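Local coordinates for protein packaging enzyme P4 (Pseudomonas phage phi13, PDB 4BLP) that probably hydrolyses nucleoside triphosphates as a six-subunit, RecA-like motor that packages RNA into the viral particle, at residues Glu65-Val70 and Pro123-Arg128; Val127-Ser132 and Leu242-Ala247. All blocks are in the same frame, centred on the assembly; numbering follows the deposited sequence.

Interaction 1: Glu65-Val70 and Pro123-Arg128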
ATOM      1  N   GLU D  65      -6.055 -33.423  -8.704  1.00 11.04           N
ATOM      2  CA  GLU D  65      -5.723 -32.145  -8.045  1.00 10.01           C
ATOM      3  C   GLU D  65      -6.869 -31.150  -8.000  1.00 14.28           C
ATOM      4  O   GLU D  65      -7.541 -30.941  -9.003  1.00 16.25           O
ATOM      5  CB  GLU D  65      -4.552 -31.460  -8.766  1.00 11.26           C
ATOM      6  CG  GLU D  65      -3.226 -32.205  -8.625  1.00 11.38           C
ATOM      7  CD  GLU D  65      -2.065 -31.654  -9.438  1.00 19.80           C
ATOM      8  OE1 GLU D  65      -2.282 -31.180 -10.581  1.00 14.11           O
ATOM      9  OE2 GLU D  65      -0.913 -31.752  -8.950  1.00 17.05           O
ATOM     10  N   ILE D  66      -7.091 -30.521  -6.844  1.00  9.97           N
ATOM     11  CA  ILE D  66      -8.082 -29.449  -6.725  1.00  9.76           C
ATOM     12  C   ILE D  66      -7.316 -28.187  -6.334  1.00 10.99           C
ATOM     13  O   ILE D  66      -6.754 -28.139  -5.242  1.00 11.54           O
ATOM     14  CB  ILE D  66      -9.219 -29.726  -5.725  1.00 13.07           C
ATOM     15  CG1 ILE D  66      -9.966 -31.042  -6.055  1.00 15.74           C
ATOM     16  CG2 ILE D  66     -10.216 -28.515  -5.697  1.00 11.79           C
ATOM     17  CD1 ILE D  66     -10.838 -31.528  -4.868  1.00 18.21           C
ATOM     18  N   LEU D  67      -7.350 -27.173  -7.186  1.00  8.62           N
ATOM     19  CA  LEU D  67      -6.725 -25.885  -6.885  1.00  7.62           C
ATOM     20  C   LEU D  67      -7.735 -24.997  -6.159  1.00 10.83           C
ATOM     21  O   LEU D  67      -8.893 -24.896  -6.584  1.00  9.51           O
ATOM     22  CB  LEU D  67      -6.308 -25.203  -8.208  1.00  8.27           C
ATOM     23  CG  LEU D  67      -5.697 -23.794  -8.098  1.00 10.86           C
ATOM     24  CD1 LEU D  67      -4.277 -23.862  -7.437  1.00 10.77           C
ATOM     25  CD2 LEU D  67      -5.602 -23.151  -9.506  1.00 11.65           C
ATOM     26  N   PHE D  68      -7.313 -24.351  -5.073  1.00  8.00           N
ATOM     27  CA  PHE D  68      -8.155 -23.400  -4.349  1.00  6.73           C
ATOM     28  C   PHE D  68      -7.248 -22.343  -3.734  1.00  8.81           C
ATOM     29  O   PHE D  68      -6.035 -22.332  -3.990  1.00  7.15           O
ATOM     30  CB  PHE D  68      -9.032 -24.114  -3.296  1.00  9.64           C
ATOM     31  CG  PHE D  68      -8.306 -24.830  -2.165  1.00  9.72           C
ATOM     32  CD1 PHE D  68      -7.672 -26.056  -2.382  1.00 10.79           C
ATOM     33  CD2 PHE D  68      -8.332 -24.320  -0.869  1.00  9.64           C
ATOM     34  CE1 PHE D  68      -7.057 -26.751  -1.317  1.00 12.32           C
ATOM     35  CE2 PHE D  68      -7.738 -25.018   0.187  1.00 11.66           C
ATOM     36  CZ  PHE D  68      -7.071 -26.208  -0.049  1.00 10.78           C
ATOM     37  N   ALA D  69      -7.826 -21.430  -2.946  1.00  7.26           N
ATOM     38  CA  ALA D  69      -6.996 -20.390  -2.364  1.00  8.12           C
ATOM     39  C   ALA D  69      -7.510 -19.982  -1.021  1.00 11.37           C
ATOM     40  O   ALA D  69      -8.724 -20.013  -0.793  1.00 10.56           O
ATOM     41  CB  ALA D  69      -6.986 -19.158  -3.304  1.00  9.65           C
ATOM     42  N   VAL D  70      -6.599 -19.532  -0.151  1.00  9.51           N
ATOM     43  CA  VAL D  70      -7.000 -18.882   1.116  1.00 10.70           C
ATOM     44  C   VAL D  70      -6.269 -17.527   1.085  1.00 13.32           C
ATOM     45  O   VAL D  70      -5.029 -17.492   1.049  1.00 12.02           O
ATOM     46  CB  VAL D  70      -6.745 -19.737   2.383  1.00 17.19           C
ATOM     47  CG1 VAL D  70      -7.646 -20.986   2.422  1.00 17.00           C
ATOM     48  CG2 VAL D  70      -5.304 -20.095   2.574  1.00 17.62           C
ATOM     49  N   PRO D 123      -9.633 -16.065 -11.484  1.00  8.96           N
ATOM     50  CA  PRO D 123      -9.863 -14.936 -10.577  1.00  9.33           C
ATOM     51  C   PRO D 123     -11.042 -15.236  -9.657  1.00 10.29           C
ATOM     52  O   PRO D 123     -11.981 -15.909 -10.076  1.00  8.90           O
ATOM     53  CB  PRO D 123     -10.201 -13.779 -11.527  1.00 10.35           C
ATOM     54  CG  PRO D 123     -10.776 -14.454 -12.775  1.00 12.80           C
ATOM     55  CD  PRO D 123      -9.971 -15.734 -12.885  1.00  9.28           C
ATOM     56  N   LEU D 124     -10.991 -14.703  -8.422  1.00  7.88           N
ATOM     57  CA  LEU D 124     -12.052 -14.885  -7.402  1.00  7.50           C
ATOM     58  C   LEU D 124     -12.383 -16.380  -7.239  1.00 10.90           C
ATOM     59  O   LEU D 124     -13.550 -16.778  -7.183  1.00  9.44           O
ATOM     60  CB  LEU D 124     -13.296 -14.061  -7.750  1.00  7.92           C
ATOM     61  CG  LEU D 124     -13.049 -12.579  -8.118  1.00 11.23           C
ATOM     62  CD1 LEU D 124     -14.371 -11.880  -8.312  1.00 10.30           C
ATOM     63  CD2 LEU D 124     -12.195 -11.865  -7.048  1.00 14.27           C
ATOM     64  N   LEU D 125     -11.333 -17.172  -7.104  1.00  7.11           N
ATOM     65  CA  LEU D 125     -11.470 -18.616  -6.989  1.00  7.21           C
ATOM     66  C   LEU D 125     -11.999 -19.048  -5.635  1.00  9.70           C
ATOM     67  O   LEU D 125     -11.377 -18.817  -4.592  1.00  9.24           O
ATOM     68  CB  LEU D 125     -10.111 -19.275  -7.230  1.00  5.94           C
ATOM     69  CG  LEU D 125     -10.066 -20.832  -7.167  1.00  8.80           C
ATOM     70  CD1 LEU D 125     -10.942 -21.487  -8.246  1.00  9.36           C
ATOM     71  CD2 LEU D 125      -8.607 -21.306  -7.323  1.00  9.28           C
ATOM     72  N   SER D 126     -13.165 -19.706  -5.680  1.00  9.72           N
ATOM     73  CA  SER D 126     -13.738 -20.344  -4.500  1.00  8.87           C
ATOM     74  C   SER D 126     -13.653 -21.852  -4.756  1.00 11.84           C
ATOM     75  O   SER D 126     -12.891 -22.308  -5.648  1.00 11.38           O
ATOM     76  CB  SER D 126     -15.168 -19.822  -4.261  1.00 10.29           C
ATOM     77  OG  SER D 126     -15.709 -20.393  -3.077  1.00 14.04           O
ATOM     78  N   VAL D 127     -14.474 -22.655  -4.045  1.00  9.14           N
ATOM     79  CA  VAL D 127     -14.501 -24.107  -4.244  1.00  7.04           C
ATOM     80  C   VAL D 127     -15.951 -24.485  -4.508  1.00  9.91           C
ATOM     81  O   VAL D 127     -16.850 -23.934  -3.848  1.00 10.54           O
ATOM     82  CB  VAL D 127     -13.932 -24.854  -3.004  1.00  9.84           C
ATOM     83  CG1 VAL D 127     -14.088 -26.366  -3.148  1.00 10.32           C
ATOM     84  CG2 VAL D 127     -12.447 -24.477  -2.758  1.00 10.51           C
ATOM     85  N   ARG D 128     -16.191 -25.336  -5.507  1.00  9.22           N
ATOM     86  CA  ARG D 128     -17.572 -25.732  -5.886  1.00 10.07           C
ATOM     87  C   ARG D 128     -18.349 -26.228  -4.670  1.00 15.19           C
ATOM     88  O   ARG D 128     -17.872 -27.138  -3.990  1.00 15.24           O
ATOM     89  CB  ARG D 128     -17.531 -26.858  -6.933  1.00 10.39           C
ATOM     90  CG  ARG D 128     -17.134 -26.382  -8.299  1.00 18.41           C
ATOM     91  CD  ARG D 128     -16.955 -27.511  -9.309  1.00 27.70           C
ATOM     92  NE  ARG D 128     -16.341 -26.967 -10.528  1.00 41.09           N
ATOM     93  CZ  ARG D 128     -15.027 -26.830 -10.721  1.00 58.27           C
ATOM     94  NH1 ARG D 128     -14.161 -27.264  -9.808  1.00 51.16           N
ATOM     95  NH2 ARG D 128     -14.570 -26.257 -11.822  1.00 33.28           N
TER
HETATM   96  O   HOH W   1     -11.587 -24.683  -6.454  1.00 12.64           O
HETATM   97  O   HOH W   2     -10.691 -21.101  -3.067  1.00  8.43           O

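Interaction 2: Val127-Ser132 and Leu242-Ala247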
ATOM      1  N   VAL D 127     -14.474 -22.655  -4.045  1.00  9.14           N
ATOM      2  CA  VAL D 127     -14.501 -24.107  -4.244  1.00  7.04           C
ATOM      3  C   VAL D 127     -15.951 -24.485  -4.508  1.00  9.91           C
ATOM      4  O   VAL D 127     -16.850 -23.934  -3.848  1.00 10.54           O
ATOM      5  CB  VAL D 127     -13.932 -24.854  -3.004  1.00  9.84           C
ATOM      6  CG1 VAL D 127     -14.088 -26.366  -3.148  1.00 10.32           C
ATOM      7  CG2 VAL D 127     -12.447 -24.477  -2.758  1.00 10.51           C
ATOM      8  N   ARG D 128     -16.191 -25.336  -5.507  1.00  9.22           N
ATOM      9  CA  ARG D 128     -17.572 -25.732  -5.886  1.00 10.07           C
ATOM     10  C   ARG D 128     -18.349 -26.228  -4.670  1.00 15.19           C
ATOM     11  O   ARG D 128     -17.872 -27.138  -3.990  1.00 15.24           O
ATOM     12  CB  ARG D 128     -17.531 -26.858  -6.933  1.00 10.39           C
ATOM     13  CG  ARG D 128     -17.134 -26.382  -8.299  1.00 18.41           C
ATOM     14  CD  ARG D 128     -16.955 -27.511  -9.309  1.00 27.70           C
ATOM     15  NE  ARG D 128     -16.341 -26.967 -10.528  1.00 41.09           N
ATOM     16  CZ  ARG D 128     -15.027 -26.830 -10.721  1.00 58.27           C
ATOM     17  NH1 ARG D 128     -14.161 -27.264  -9.808  1.00 51.16           N
ATOM     18  NH2 ARG D 128     -14.570 -26.257 -11.822  1.00 33.28           N
ATOM     19  N   PRO D 129     -19.499 -25.607  -4.345  1.00 12.78           N
ATOM     20  CA  PRO D 129     -20.293 -26.103  -3.201  1.00 12.74           C
ATOM     21  C   PRO D 129     -20.885 -27.477  -3.533  1.00 16.32           C
ATOM     22  O   PRO D 129     -21.450 -27.667  -4.620  1.00 14.61           O
ATOM     23  CB  PRO D 129     -21.416 -25.059  -3.043  1.00 14.61           C
ATOM     24  CG  PRO D 129     -21.068 -23.924  -3.943  1.00 18.78           C
ATOM     25  CD  PRO D 129     -20.108 -24.418  -4.982  1.00 13.39           C
ATOM     26  N   VAL D 130     -20.795 -28.423  -2.594  1.00 13.13           N
ATOM     27  CA  VAL D 130     -21.394 -29.774  -2.785  1.00 13.54           C
ATOM     28  C   VAL D 130     -21.984 -30.236  -1.440  1.00 16.16           C
ATOM     29  O   VAL D 130     -21.528 -29.800  -0.387  1.00 14.60           O
ATOM     30  CB  VAL D 130     -20.390 -30.843  -3.337  1.00 21.64           C
ATOM     31  CG1 VAL D 130     -19.784 -30.436  -4.691  1.00 23.79           C
ATOM     32  CG2 VAL D 130     -19.280 -31.148  -2.342  1.00 21.41           C
ATOM     33  N   ALA D 131     -22.942 -31.147  -1.481  1.00 17.61           N
ATOM     34  CA  ALA D 131     -23.478 -31.779  -0.270  1.00 20.79           C
ATOM     35  C   ALA D 131     -24.003 -33.121  -0.642  1.00 30.61           C
ATOM     36  O   ALA D 131     -24.448 -33.309  -1.782  1.00 31.24           O
ATOM     37  CB  ALA D 131     -24.577 -30.940   0.372  1.00 21.44           C
ATOM     38  N   SER D 132     -23.945 -34.064   0.291  1.00 29.81           N
ATOM     39  CA  SER D 132     -24.477 -35.399   0.039  1.00 28.91           C
ATOM     40  C   SER D 132     -25.052 -35.973   1.300  1.00 32.64           C
ATOM     41  O   SER D 132     -24.433 -35.871   2.361  1.00 32.66           O
ATOM     42  CB  SER D 132     -23.393 -36.319  -0.519  1.00 32.55           C
ATOM     43  OG  SER D 132     -23.880 -37.633  -0.737  1.00 47.46           O
ATOM     44  N   LEU D 242     -12.270 -23.544   2.611  1.00  7.66           N
ATOM     45  CA  LEU D 242     -11.906 -24.716   3.410  1.00  8.15           C
ATOM     46  C   LEU D 242     -13.120 -25.578   3.660  1.00 10.57           C
ATOM     47  O   LEU D 242     -13.057 -26.809   3.519  1.00  8.30           O
ATOM     48  CB  LEU D 242     -11.295 -24.244   4.747  1.00  7.06           C
ATOM     49  CG  LEU D 242      -9.958 -23.527   4.581  1.00  9.61           C
ATOM     50  CD1 LEU D 242      -9.495 -22.940   5.936  1.00 11.36           C
ATOM     51  CD2 LEU D 242      -8.860 -24.537   4.044  1.00 11.42           C
ATOM     52  N   ASN D 243     -14.255 -24.939   3.957  1.00  7.88           N
ATOM     53  CA  ASN D 243     -15.496 -25.703   4.130  1.00  7.46           C
ATOM     54  C   ASN D 243     -15.819 -26.606   2.915  1.00  9.55           C
ATOM     55  O   ASN D 243     -16.149 -27.788   3.059  1.00  9.01           O
ATOM     56  CB  ASN D 243     -16.676 -24.718   4.310  1.00  7.85           C
ATOM     57  CG  ASN D 243     -17.944 -25.472   4.605  1.00 11.59           C
ATOM     58  OD1 ASN D 243     -18.191 -25.843   5.761  1.00 10.26           O
ATOM     59  ND2 ASN D 243     -18.780 -25.702   3.566  1.00 10.70           N
ATOM     60  N   ASN D 244     -15.723 -26.030   1.713  1.00  7.79           N
ATOM     61  CA  ASN D 244     -16.146 -26.726   0.516  1.00  8.53           C
ATOM     62  C   ASN D 244     -15.116 -27.778   0.098  1.00 10.79           C
ATOM     63  O   ASN D 244     -15.496 -28.752  -0.546  1.00 10.59           O
ATOM     64  CB  ASN D 244     -16.471 -25.731  -0.590  1.00  7.19           C
ATOM     65  CG  ASN D 244     -17.782 -24.988  -0.320  1.00 11.48           C
ATOM     66  OD1 ASN D 244     -18.473 -25.250   0.686  1.00 11.21           O
ATOM     67  ND2 ASN D 244     -18.163 -24.055  -1.200  1.00  9.32           N
ATOM     68  N   ILE D 245     -13.852 -27.604   0.441  1.00  8.39           N
ATOM     69  CA  ILE D 245     -12.856 -28.675   0.168  1.00  8.85           C
ATOM     70  C   ILE D 245     -13.233 -29.866   1.067  1.00 10.95           C
ATOM     71  O   ILE D 245     -13.275 -31.011   0.609  1.00 10.21           O
ATOM     72  CB  ILE D 245     -11.394 -28.186   0.456  1.00 12.07           C
ATOM     73  CG1 ILE D 245     -10.932 -27.230  -0.658  1.00 13.12           C
ATOM     74  CG2 ILE D 245     -10.420 -29.381   0.707  1.00 14.42           C
ATOM     75  CD1 ILE D 245     -10.744 -27.930  -2.085  1.00 15.75           C
ATOM     76  N   CYS D 246     -13.535 -29.598   2.347  1.00  8.83           N
ATOM     77  CA  CYS D 246     -13.963 -30.696   3.251  1.00  8.96           C
ATOM     78  C   CYS D 246     -15.241 -31.387   2.711  1.00 12.38           C
ATOM     79  O   CYS D 246     -15.334 -32.624   2.724  1.00 11.26           O
ATOM     80  CB  CYS D 246     -14.216 -30.168   4.657  1.00 10.06           C
ATOM     81  SG  CYS D 246     -12.738 -29.598   5.517  1.00 12.20           S
ATOM     82  N   ALA D 247     -16.219 -30.587   2.248  1.00  9.63           N
ATOM     83  CA  ALA D 247     -17.469 -31.136   1.718  1.00  8.75           C
ATOM     84  C   ALA D 247     -17.169 -32.023   0.502  1.00 10.52           C
ATOM     85  O   ALA D 247     -17.728 -33.112   0.393  1.00 11.72           O
ATOM     86  CB  ALA D 247     -18.440 -30.011   1.347  1.00  9.35           C
TER
HETATM   87  O   HOH W   3     -17.991 -28.256  -1.764  1.00 25.54           O

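Interaction 1: Glu65-Val70 and Pro123-Arg128
The backbone oxygen L67 O accepts a 2.7 Å hydrogen bond from water 1 and is also brushed by the L125 methyl CD2. The same water donates to S126 O, tying two carbonyls that could not bond to each other. Water 2 makes a second bridge, two residues on along the strand and one back along the loop, accepting from A69 N at 2.9 Å and donating to L125 O. No direct hydrogen bond crosses the contact. L125 supplies most of the loop's apolar cover: with CG anti to the backbone N (chi1 -179°), its CD2 reaches F68 CA at 3.7 Å and L67 CG at 3.9 Å, the two leucine side chains crossing at about a right angle. F68 and V127 run side by side in the same direction, F68 CB lying 3.5 Å from V127 CG2. The F68 ring itself leads away from the loop, toward L197 of helix 193-205 and I245 of helix 233-248, with I66 O in plane at its edge. Through I66 and F68 the strand also bonds to strand 73-78. The loop therefore flanks the outer strand of this three-stranded antiparallel sheet without becoming a fourth, and water serves L67 O and A69 N between the apolar contacts.

Interaction 2: Val127-Ser132 and Leu242-Ala247
N244 reaches from helix 233-248 to V127 and P129. Its CB lies 3.6 Å from V127 CG1, the two side chains sliding past each other in opposite directions. CG comes next, 3.8 Å from V127 O and near P129 CA. At the tip, N244 ND2 donates to V127 O over 3.0 Å in a fairly straight bond (161°); the oxygen sits close to the asparagine's amide plane, but the donor stands above the carbonyl plane, 38° out of it. ND2 also touches P129 CA, with CB and CG of the ring a little farther off. The chi2 of N244, -2°, brings its OD1 onto the same side as CA, eclipsing it, and N244 OD1 accepts from N243 ND2 at 2.9 Å, while OD1 of N243 is held in turn by L148 N and A278 N. From the second subunit, E176 O accepts from N244 ND2 and G178 N donates to N244 OD1, and four bonds thus fix the rotation of this buried amide.

Apolar contacts flank the amide. V127 meets I245 at about a right angle, V127 CG2 lying 3.8 Å from I245 CG1, while A247 CB packs against V130 O at 3.5 Å and V130 CG2 rests on the A247 carbonyl group. Water 3 donates to N244 O at 2.8 Å. R128 NH2 forms a salt bridge with E195 OE1 of the second subunit.

The helix is followed by strand 252-257, which lies beside strand 147-152 in the mostly parallel central sheet; the latter leads into what looks like a Walker A loop. A helix packed on such a sheet is characteristic of the P-loop NTPase core, and here the N244 side of the helix meets both the connecting loop and the second subunit.

Both contacts are mainly buried, and one loop serves them in succession, with V127 and R128 common to the two. Interaction 1 lays it along the edge of the small antiparallel sheet; interaction 2 carries it onto helix 233-248 of what is probably the P-loop NTPase core. They meet where I245 CD1 packs on F68 CD1 at 3.6 Å and on I66 CG2, with L242 beside F68 and V70, so strand and helix also share an apolar seam. Their chemistry differs: strand and loop are joined by aliphatic packing of L67, L125, F68 and V127 and by bridging waters, helix and loop by a direct side-chain hydrogen bond. The second subunit reaches both, through loop backbone in interaction 1 and also through N244 in interaction 2.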